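Long-range contact in glycerol kinase, putative (Plasmodium falciparum, PDB 2W40), which probably phosphorylates glycerol with ATP to give sn-glycerol 3-phosphate, the entry step of glycerol degradation: residues K38-I50 with P98-V110. Numbering follows the deposited sequence.
With EDO (1,2-ethanediol), chain B; EDO (1,2-ethanediol), chain D.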
ATOM      1  N   LYS C  38      10.202 -18.674  -2.360  1.00 10.24           N
ATOM      2  CA  LYS C  38       8.889 -19.236  -2.521  1.00 10.07           C
ATOM      3  C   LYS C  38       7.963 -18.802  -1.376  1.00  8.75           C
ATOM      4  O   LYS C  38       8.105 -19.260  -0.211  1.00  9.15           O
ATOM      5  CB  LYS C  38       8.976 -20.727  -2.535  1.00  9.42           C
ATOM      6  CG  LYS C  38       9.862 -21.347  -3.577  1.00 10.71           C
ATOM      7  CD  LYS C  38      10.123 -22.860  -3.325  1.00 11.71           C
ATOM      8  CE  LYS C  38      11.067 -23.491  -4.286  1.00 15.38           C
ATOM      9  NZ  LYS C  38      10.389 -23.823  -5.537  1.00 16.02           N
ATOM     10  N   CYS C  39       6.934 -18.021  -1.735  1.00 11.74           N
ATOM     11  CA  CYS C  39       5.922 -17.533  -0.755  1.00 11.12           C
ATOM     12  C   CYS C  39       4.542 -17.897  -1.290  1.00 13.39           C
ATOM     13  O   CYS C  39       3.835 -16.990  -1.807  1.00 16.21           O
ATOM     14  CB  CYS C  39       6.056 -16.043  -0.500  1.00 12.67           C
ATOM     15  SG  CYS C  39       7.750 -15.457  -0.060  1.00 14.06           S
ATOM     16  N   LEU C  40       4.230 -19.196  -1.125  1.00 13.62           N
ATOM     17  CA  LEU C  40       3.062 -19.996  -1.656  0.50 14.41           C
ATOM     18  C   LEU C  40       1.738 -19.517  -1.090  1.00 15.03           C
ATOM     19  O   LEU C  40       0.666 -19.557  -1.732  1.00 14.96           O
ATOM     20  CB  LEU C  40       3.177 -21.520  -1.261  0.50 14.29           C
ATOM     21  CG  LEU C  40       2.212 -22.581  -1.892  0.50 13.77           C
ATOM     22  CD1 LEU C  40       2.040 -22.438  -3.358  0.50 16.72           C
ATOM     23  CD2 LEU C  40       2.702 -24.061  -1.584  0.50 14.24           C
ATOM     24  N   LYS C  41       1.786 -19.196   0.201  1.00 14.14           N
ATOM     25  CA  LYS C  41       0.621 -18.936   1.008  1.00 15.82           C
ATOM     26  C   LYS C  41       0.991 -17.857   2.010  1.00 14.68           C
ATOM     27  O   LYS C  41       2.176 -17.728   2.326  1.00 12.93           O
ATOM     28  CB  LYS C  41       0.250 -20.215   1.757  1.00 18.49           C
ATOM     29  CG  LYS C  41       0.047 -21.334   0.725  1.00 22.57           C
ATOM     30  CD  LYS C  41       0.138 -22.748   1.237  1.00 23.00           C
ATOM     31  CE  LYS C  41      -0.708 -22.924   2.363  1.00 27.05           C
ATOM     32  NZ  LYS C  41      -1.140 -24.366   2.146  1.00 31.75           N
ATOM     33  N   PRO C  42       0.004 -17.119   2.570  1.00 13.22           N
ATOM     34  CA  PRO C  42       0.368 -16.117   3.580  1.00 12.88           C
ATOM     35  C   PRO C  42       1.174 -16.726   4.732  1.00 13.91           C
ATOM     36  O   PRO C  42       0.792 -17.744   5.337  1.00 14.61           O
ATOM     37  CB  PRO C  42      -0.974 -15.522   4.038  1.00 13.56           C
ATOM     38  CG  PRO C  42      -1.780 -15.702   2.844  1.00 14.46           C
ATOM     39  CD  PRO C  42      -1.446 -17.037   2.279  1.00 14.65           C
ATOM     40  N   GLY C  43       2.373 -16.179   4.918  1.00 12.55           N
ATOM     41  CA  GLY C  43       3.206 -16.632   6.025  1.00 14.18           C
ATOM     42  C   GLY C  43       4.221 -17.717   5.629  1.00 14.81           C
ATOM     43  O   GLY C  43       5.242 -17.852   6.322  1.00 18.03           O
ATOM     44  N   TRP C  44       4.079 -18.361   4.456  1.00 11.22           N
ATOM     45  CA  TRP C  44       5.011 -19.422   4.092  1.00 10.09           C
ATOM     46  C   TRP C  44       6.174 -18.773   3.352  1.00  9.60           C
ATOM     47  O   TRP C  44       5.989 -17.848   2.537  1.00 11.42           O
ATOM     48  CB  TRP C  44       4.344 -20.398   3.145  1.00 11.54           C
ATOM     49  CG  TRP C  44       3.370 -21.290   3.832  1.00 10.71           C
ATOM     50  CD1 TRP C  44       2.613 -20.997   4.944  1.00 11.49           C
ATOM     51  CD2 TRP C  44       3.188 -22.661   3.567  1.00 11.32           C
ATOM     52  NE1 TRP C  44       1.885 -22.117   5.319  1.00 15.29           N
ATOM     53  CE2 TRP C  44       2.247 -23.155   4.513  1.00 12.67           C
ATOM     54  CE3 TRP C  44       3.702 -23.552   2.614  1.00 13.82           C
ATOM     55  CZ2 TRP C  44       1.854 -24.472   4.518  1.00 14.41           C
ATOM     56  CZ3 TRP C  44       3.252 -24.865   2.608  1.00 15.42           C
ATOM     57  CH2 TRP C  44       2.362 -25.313   3.587  1.00 13.21           C
ATOM     58  N   TYR C  45       7.383 -19.282   3.621  1.00  9.52           N
ATOM     59  CA  TYR C  45       8.601 -18.799   2.991  1.00  8.92           C
ATOM     60  C   TYR C  45       9.561 -19.985   2.956  1.00  7.44           C
ATOM     61  O   TYR C  45      10.042 -20.465   3.991  1.00  7.63           O
ATOM     62  CB  TYR C  45       9.198 -17.633   3.755  1.00  8.61           C
ATOM     63  CG  TYR C  45      10.028 -16.664   2.950  1.00  6.92           C
ATOM     64  CD1 TYR C  45       9.797 -15.283   2.924  1.00 10.45           C
ATOM     65  CD2 TYR C  45      11.099 -17.144   2.202  1.00  9.47           C
ATOM     66  CE1 TYR C  45      10.704 -14.391   2.239  1.00 10.38           C
ATOM     67  CE2 TYR C  45      11.981 -16.320   1.510  1.00  6.94           C
ATOM     68  CZ  TYR C  45      11.783 -14.927   1.553  1.00  9.39           C
ATOM     69  OH  TYR C  45      12.580 -14.076   0.903  1.00 10.39           O
ATOM     70  N   GLU C  46       9.812 -20.447   1.716  1.00  7.75           N
ATOM     71  CA  GLU C  46      10.661 -21.583   1.465  1.00  8.45           C
ATOM     72  C   GLU C  46      11.745 -21.325   0.380  1.00  6.52           C
ATOM     73  O   GLU C  46      11.624 -20.440  -0.519  1.00  7.71           O
ATOM     74  CB  GLU C  46       9.807 -22.748   0.975  1.00  7.35           C
ATOM     75  CG  GLU C  46       8.750 -23.187   1.960  1.00  7.66           C
ATOM     76  CD  GLU C  46       7.828 -24.360   1.547  1.00 10.74           C
ATOM     77  OE1 GLU C  46       7.928 -24.906   0.448  1.00 11.14           O
ATOM     78  OE2 GLU C  46       6.955 -24.684   2.378  1.00  9.72           O
ATOM     79  N   HIS C  47      12.806 -22.126   0.480  1.00  6.51           N
ATOM     80  CA  HIS C  47      13.837 -22.192  -0.581  1.00  7.27           C
ATOM     81  C   HIS C  47      13.926 -23.664  -1.049  1.00  7.20           C
ATOM     82  O   HIS C  47      13.760 -24.598  -0.279  1.00  8.01           O
ATOM     83  CB  HIS C  47      15.205 -21.794  -0.051  1.00  7.15           C
ATOM     84  CG  HIS C  47      15.335 -20.337   0.352  1.00  8.53           C
ATOM     85  ND1 HIS C  47      16.224 -19.921   1.331  1.00  8.09           N
ATOM     86  CD2 HIS C  47      14.720 -19.208  -0.091  1.00  9.72           C
ATOM     87  CE1 HIS C  47      16.115 -18.614   1.499  1.00  9.85           C
ATOM     88  NE2 HIS C  47      15.215 -18.149   0.643  1.00  8.74           N
ATOM     89  N   ASP C  48      14.345 -23.879  -2.286  1.00  8.12           N
ATOM     90  CA  ASP C  48      14.669 -25.176  -2.844  1.00  9.67           C
ATOM     91  C   ASP C  48      16.126 -25.491  -2.509  1.00  8.75           C
ATOM     92  O   ASP C  48      17.000 -24.812  -2.995  1.00  8.66           O
ATOM     93  CB  ASP C  48      14.528 -25.099  -4.387  1.00  8.68           C
ATOM     94  CG  ASP C  48      14.840 -26.388  -5.076  1.00 11.40           C
ATOM     95  OD1 ASP C  48      15.500 -27.250  -4.429  1.00 12.03           O
ATOM     96  OD2 ASP C  48      14.439 -26.517  -6.300  1.00 15.78           O
ATOM     97  N   PRO C  49      16.388 -26.469  -1.651  1.00  8.85           N
ATOM     98  CA  PRO C  49      17.795 -26.728  -1.262  1.00  9.25           C
ATOM     99  C   PRO C  49      18.714 -27.222  -2.364  1.00  8.55           C
ATOM    100  O   PRO C  49      19.928 -27.055  -2.234  1.00 10.56           O
ATOM    101  CB  PRO C  49      17.686 -27.815  -0.145  1.00 10.53           C
ATOM    102  CG  PRO C  49      16.344 -27.991   0.063  1.00 12.97           C
ATOM    103  CD  PRO C  49      15.504 -27.430  -0.974  1.00 10.72           C
ATOM    104  N   ILE C  50      18.148 -27.903  -3.365  1.00  9.27           N
ATOM    105  CA  ILE C  50      18.892 -28.393  -4.465  1.00  9.94           C
ATOM    106  C   ILE C  50      19.237 -27.242  -5.400  1.00  9.13           C
ATOM    107  O   ILE C  50      20.394 -27.133  -5.894  1.00  9.89           O
ATOM    108  CB  ILE C  50      18.151 -29.581  -5.130  1.00 10.62           C
ATOM    109  CG1 ILE C  50      18.092 -30.728  -4.104  1.00 11.65           C
ATOM    110  CG2 ILE C  50      18.829 -29.952  -6.454  1.00 10.82           C
ATOM    111  CD1 ILE C  50      17.188 -31.820  -4.543  1.00 14.31           C
ATOM    112  N   PRO C  98      16.504 -34.149   0.264  1.00 11.11           N
ATOM    113  CA  PRO C  98      15.656 -33.369   1.161  1.00 11.45           C
ATOM    114  C   PRO C  98      14.297 -34.006   1.293  1.00 11.09           C
ATOM    115  O   PRO C  98      13.749 -34.465   0.303  1.00 11.31           O
ATOM    116  CB  PRO C  98      15.530 -31.997   0.471  1.00 12.16           C
ATOM    117  CG  PRO C  98      16.677 -31.922  -0.370  1.00 14.84           C
ATOM    118  CD  PRO C  98      16.997 -33.311  -0.852  1.00 12.30           C
ATOM    119  N   LEU C  99      13.759 -33.980   2.507  1.00  9.50           N
ATOM    120  CA  LEU C  99      12.441 -34.538   2.728  1.00  9.89           C
ATOM    121  C   LEU C  99      11.374 -33.462   2.556  1.00  8.78           C
ATOM    122  O   LEU C  99      10.185 -33.783   2.574  1.00 10.49           O
ATOM    123  CB  LEU C  99      12.419 -35.225   4.097  1.00 10.08           C
ATOM    124  CG  LEU C  99      13.364 -36.415   4.279  1.00 11.87           C
ATOM    125  CD1 LEU C  99      13.329 -36.754   5.713  1.00 11.97           C
ATOM    126  CD2 LEU C  99      12.892 -37.622   3.550  1.00 19.05           C
ATOM    127  N   TYR C 100      11.794 -32.186   2.509  1.00  9.11           N
ATOM    128  CA  TYR C 100      10.952 -31.059   2.311  1.00  8.00           C
ATOM    129  C   TYR C 100      11.826 -29.904   1.894  1.00  9.50           C
ATOM    130  O   TYR C 100      13.004 -29.970   2.078  1.00  9.46           O
ATOM    131  CB  TYR C 100      10.217 -30.741   3.618  1.00  7.53           C
ATOM    132  CG  TYR C 100       9.055 -29.737   3.409  1.00 11.04           C
ATOM    133  CD1 TYR C 100       7.835 -30.181   2.981  1.00 12.27           C
ATOM    134  CD2 TYR C 100       9.181 -28.353   3.690  1.00 11.09           C
ATOM    135  CE1 TYR C 100       6.779 -29.247   2.734  1.00 11.57           C
ATOM    136  CE2 TYR C 100       8.172 -27.470   3.528  1.00  9.19           C
ATOM    137  CZ  TYR C 100       6.942 -27.896   3.058  1.00  9.88           C
ATOM    138  OH  TYR C 100       5.854 -27.062   2.817  1.00 12.75           O
ATOM    139  N   ASN C 101      11.239 -28.844   1.336  1.00  7.83           N
ATOM    140  CA  ASN C 101      11.999 -27.603   1.078  1.00  8.80           C
ATOM    141  C   ASN C 101      12.661 -27.077   2.341  1.00  8.28           C
ATOM    142  O   ASN C 101      12.249 -27.363   3.449  1.00  8.21           O
ATOM    143  CB  ASN C 101      11.125 -26.510   0.506  1.00  8.69           C
ATOM    144  CG  ASN C 101      10.881 -26.602  -1.028  1.00 10.85           C
ATOM    145  OD1 ASN C 101       9.874 -26.010  -1.544  1.00 14.75           O
ATOM    146  ND2 ASN C 101      11.656 -27.338  -1.725  1.00  8.34           N
ATOM    147  N   ALA C 102      13.637 -26.192   2.175  1.00  7.59           N
ATOM    148  CA  ALA C 102      14.080 -25.384   3.303  1.00  8.17           C
ATOM    149  C   ALA C 102      12.878 -24.498   3.734  1.00  7.57           C
ATOM    150  O   ALA C 102      12.267 -23.876   2.925  1.00  9.04           O
ATOM    151  CB  ALA C 102      15.316 -24.526   2.938  1.00  8.03           C
ATOM    152  N   ILE C 103      12.625 -24.383   5.061  1.00  7.05           N
ATOM    153  CA  ILE C 103      11.735 -23.416   5.617  1.00  7.14           C
ATOM    154  C   ILE C 103      12.584 -22.283   6.202  1.00  5.88           C
ATOM    155  O   ILE C 103      13.449 -22.504   7.071  1.00  7.41           O
ATOM    156  CB  ILE C 103      10.816 -23.985   6.717  1.00  6.92           C
ATOM    157  CG1 ILE C 103       9.927 -25.124   6.116  1.00  8.41           C
ATOM    158  CG2 ILE C 103       9.884 -22.863   7.227  1.00  8.67           C
ATOM    159  CD1 ILE C 103       9.029 -25.847   7.116  1.00  8.76           C
ATOM    160  N   VAL C 104      12.392 -21.097   5.596  1.00  6.29           N
ATOM    161  CA  VAL C 104      13.323 -19.959   5.782  1.00  6.95           C
ATOM    162  C   VAL C 104      13.032 -19.305   7.115  1.00  6.71           C
ATOM    163  O   VAL C 104      11.892 -19.389   7.688  1.00  8.02           O
ATOM    164  CB  VAL C 104      13.239 -18.992   4.552  1.00  5.30           C
ATOM    165  CG1 VAL C 104      14.201 -17.844   4.589  1.00  6.77           C
ATOM    166  CG2 VAL C 104      13.531 -19.770   3.246  1.00  7.54           C
ATOM    167  N   TRP C 105      14.028 -18.580   7.596  1.00  6.99           N
ATOM    168  CA  TRP C 105      13.896 -17.788   8.864  1.00  5.45           C
ATOM    169  C   TRP C 105      12.646 -16.888   8.840  1.00  7.21           C
ATOM    170  O   TRP C 105      12.115 -16.568   9.854  1.00  9.22           O
ATOM    171  CB  TRP C 105      15.226 -17.087   9.161  1.00  6.72           C
ATOM    172  CG  TRP C 105      15.658 -16.080   8.156  1.00  6.52           C
ATOM    173  CD1 TRP C 105      16.463 -16.315   7.091  1.00  6.81           C
ATOM    174  CD2 TRP C 105      15.401 -14.654   8.169  1.00  6.11           C
ATOM    175  NE1 TRP C 105      16.734 -15.124   6.424  1.00  9.01           N
ATOM    176  CE2 TRP C 105      16.096 -14.094   7.055  1.00  5.71           C
ATOM    177  CE3 TRP C 105      14.759 -13.778   9.066  1.00  8.95           C
ATOM    178  CZ2 TRP C 105      16.050 -12.673   6.771  1.00  8.12           C
ATOM    179  CZ3 TRP C 105      14.752 -12.428   8.816  1.00  7.34           C
ATOM    180  CH2 TRP C 105      15.386 -11.887   7.670  1.00  9.93           C
ATOM    181  N   LEU C 106      12.380 -16.293   7.697  1.00  7.46           N
ATOM    182  CA  LEU C 106      11.235 -15.382   7.458  1.00  7.76           C
ATOM    183  C   LEU C 106       9.832 -16.045   7.463  1.00  8.30           C
ATOM    184  O   LEU C 106       8.813 -15.328   7.520  1.00  9.82           O
ATOM    185  CB  LEU C 106      11.418 -14.635   6.141  1.00  7.41           C
ATOM    186  CG  LEU C 106      12.398 -13.453   6.136  1.00  8.21           C
ATOM    187  CD1 LEU C 106      12.726 -13.013   4.654  1.00 10.92           C
ATOM    188  CD2 LEU C 106      11.822 -12.243   7.026  1.00  9.49           C
ATOM    189  N   ASP C 107       9.790 -17.375   7.438  1.00  7.22           N
ATOM    190  CA  ASP C 107       8.521 -18.105   7.436  1.00  7.08           C
ATOM    191  C   ASP C 107       7.852 -17.877   8.793  1.00 10.10           C
ATOM    192  O   ASP C 107       8.481 -17.928   9.818  1.00 10.29           O
ATOM    193  CB  ASP C 107       8.794 -19.612   7.221  1.00  6.75           C
ATOM    194  CG  ASP C 107       7.543 -20.452   7.044  1.00  8.83           C
ATOM    195  OD1 ASP C 107       7.193 -20.803   5.884  1.00  8.61           O
ATOM    196  OD2 ASP C 107       6.942 -20.711   8.107  1.00 10.84           O
ATOM    197  N   THR C 108       6.543 -17.716   8.748  1.00  9.94           N
ATOM    198  CA  THR C 108       5.778 -17.533   9.980  1.00  9.72           C
ATOM    199  C   THR C 108       4.561 -18.450  10.142  1.00  9.95           C
ATOM    200  O   THR C 108       3.633 -18.144  10.929  1.00 11.52           O
ATOM    201  CB  THR C 108       5.268 -16.061  10.062  1.00 10.20           C
ATOM    202  OG1 THR C 108       4.522 -15.701   8.890  1.00 15.50           O
ATOM    203  CG2 THR C 108       6.417 -15.087  10.278  1.00 14.93           C
ATOM    204  N   ARG C 109       4.553 -19.584   9.442  1.00  9.18           N
ATOM    205  CA  ARG C 109       3.434 -20.505   9.473  1.00  9.50           C
ATOM    206  C   ARG C 109       3.240 -21.067  10.868  1.00  9.38           C
ATOM    207  O   ARG C 109       2.145 -21.640  11.170  1.00 11.36           O
ATOM    208  CB  ARG C 109       3.629 -21.688   8.470  1.00  8.69           C
ATOM    209  CG  ARG C 109       4.422 -22.840   8.936  1.00  8.85           C
ATOM    210  CD  ARG C 109       4.857 -23.782   7.819  1.00 10.47           C
ATOM    211  NE  ARG C 109       5.655 -23.229   6.774  1.00  9.51           N
ATOM    212  CZ  ARG C 109       5.900 -23.847   5.645  1.00 11.23           C
ATOM    213  NH1 ARG C 109       5.375 -25.061   5.389  1.00 10.90           N
ATOM    214  NH2 ARG C 109       6.617 -23.267   4.734  1.00 10.26           N
ATOM    215  N   VAL C 110       4.314 -21.018  11.696  1.00  8.85           N
ATOM    216  CA  VAL C 110       4.211 -21.616  13.019  1.00 10.96           C
ATOM    217  C   VAL C 110       3.622 -20.698  14.082  1.00 11.21           C
ATOM    218  O   VAL C 110       3.687 -21.036  15.307  1.00 11.50           O
ATOM    219  CB  VAL C 110       5.595 -22.181  13.458  1.00  9.46           C
ATOM    220  CG1 VAL C 110       6.150 -23.232  12.407  1.00 11.15           C
ATOM    221  CG2 VAL C 110       6.604 -21.016  13.660  1.00  9.28           C
TER
HETATM  222  C1  EDO B1514       5.498 -15.412   3.475  1.00 21.31           C
HETATM  223  O1  EDO B1514       4.058 -14.918   3.077  1.00 18.42           O
HETATM  224  C2  EDO B1514       6.483 -14.850   4.605  1.00 28.33           C
HETATM  225  O2  EDO B1514       6.622 -15.139   6.070  1.00 20.35           O
HETATM  226  C1  EDO D1509       4.229 -28.238   0.339  1.00 31.03           C
HETATM  227  O1  EDO D1509       3.726 -28.245   1.783  1.00 32.07           O
HETATM  228  C2  EDO D1509       5.110 -27.175  -0.443  1.00 31.32           C
HETATM  229  O2  EDO D1509       6.622 -27.198  -0.312  1.00 24.00           O
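Arg109 meets Trp44 and Glu46 through a folded side chain: CG sits between its own backbone N and carbonyl carbon (chi1 84°), and a second bend at chi3 lays the guanidinium flat on the indole, CZ 3.8 Å from the centroid of the Trp44 six-membered ring. Glu46, extended beyond CG, crosses this arginine, carboxylate and guanidinium nearly coplanar. Its OE2 spends the anti lone pair on Arg109 NH2 (2.8 Å, almost straight) and takes the hydroxyl of Tyr100 on the syn side, tilted from the carboxylate plane, OH to OE2 2.7 Å; a bound ethanediol donates to that hydroxyl and, through its other oxygen, to Glu46 OE1. Arg109 grips the carboxylate of Asp107 side-on with NE and NH2, while Asp107 OD2 accepts from Arg109 N in an Asx turn. Asp107 OD1 also receives Tyr45 N at 2.7 Å, tying in the opposing backbone. Beyond Tyr45, whose O accepts from Val104 N, His47 and Ala102 form the hydrogen-bonded pair of a two-stranded antiparallel ladder in the FGGY N-terminal region. Leu106 CD1 packs against Tyr45 CE1, and the Leu106 side chain lies about 4 Å from that of Thr270 of the ADP site, unoccupied in this chain. Sandwiched between Trp44 and Ile103 CD1 and edged by two carboxylates, the guanidinium, also in cation-pi contact with Trp145, is held in both tilt and rotation. Its charge probably favours ionised Glu46 and Asp107.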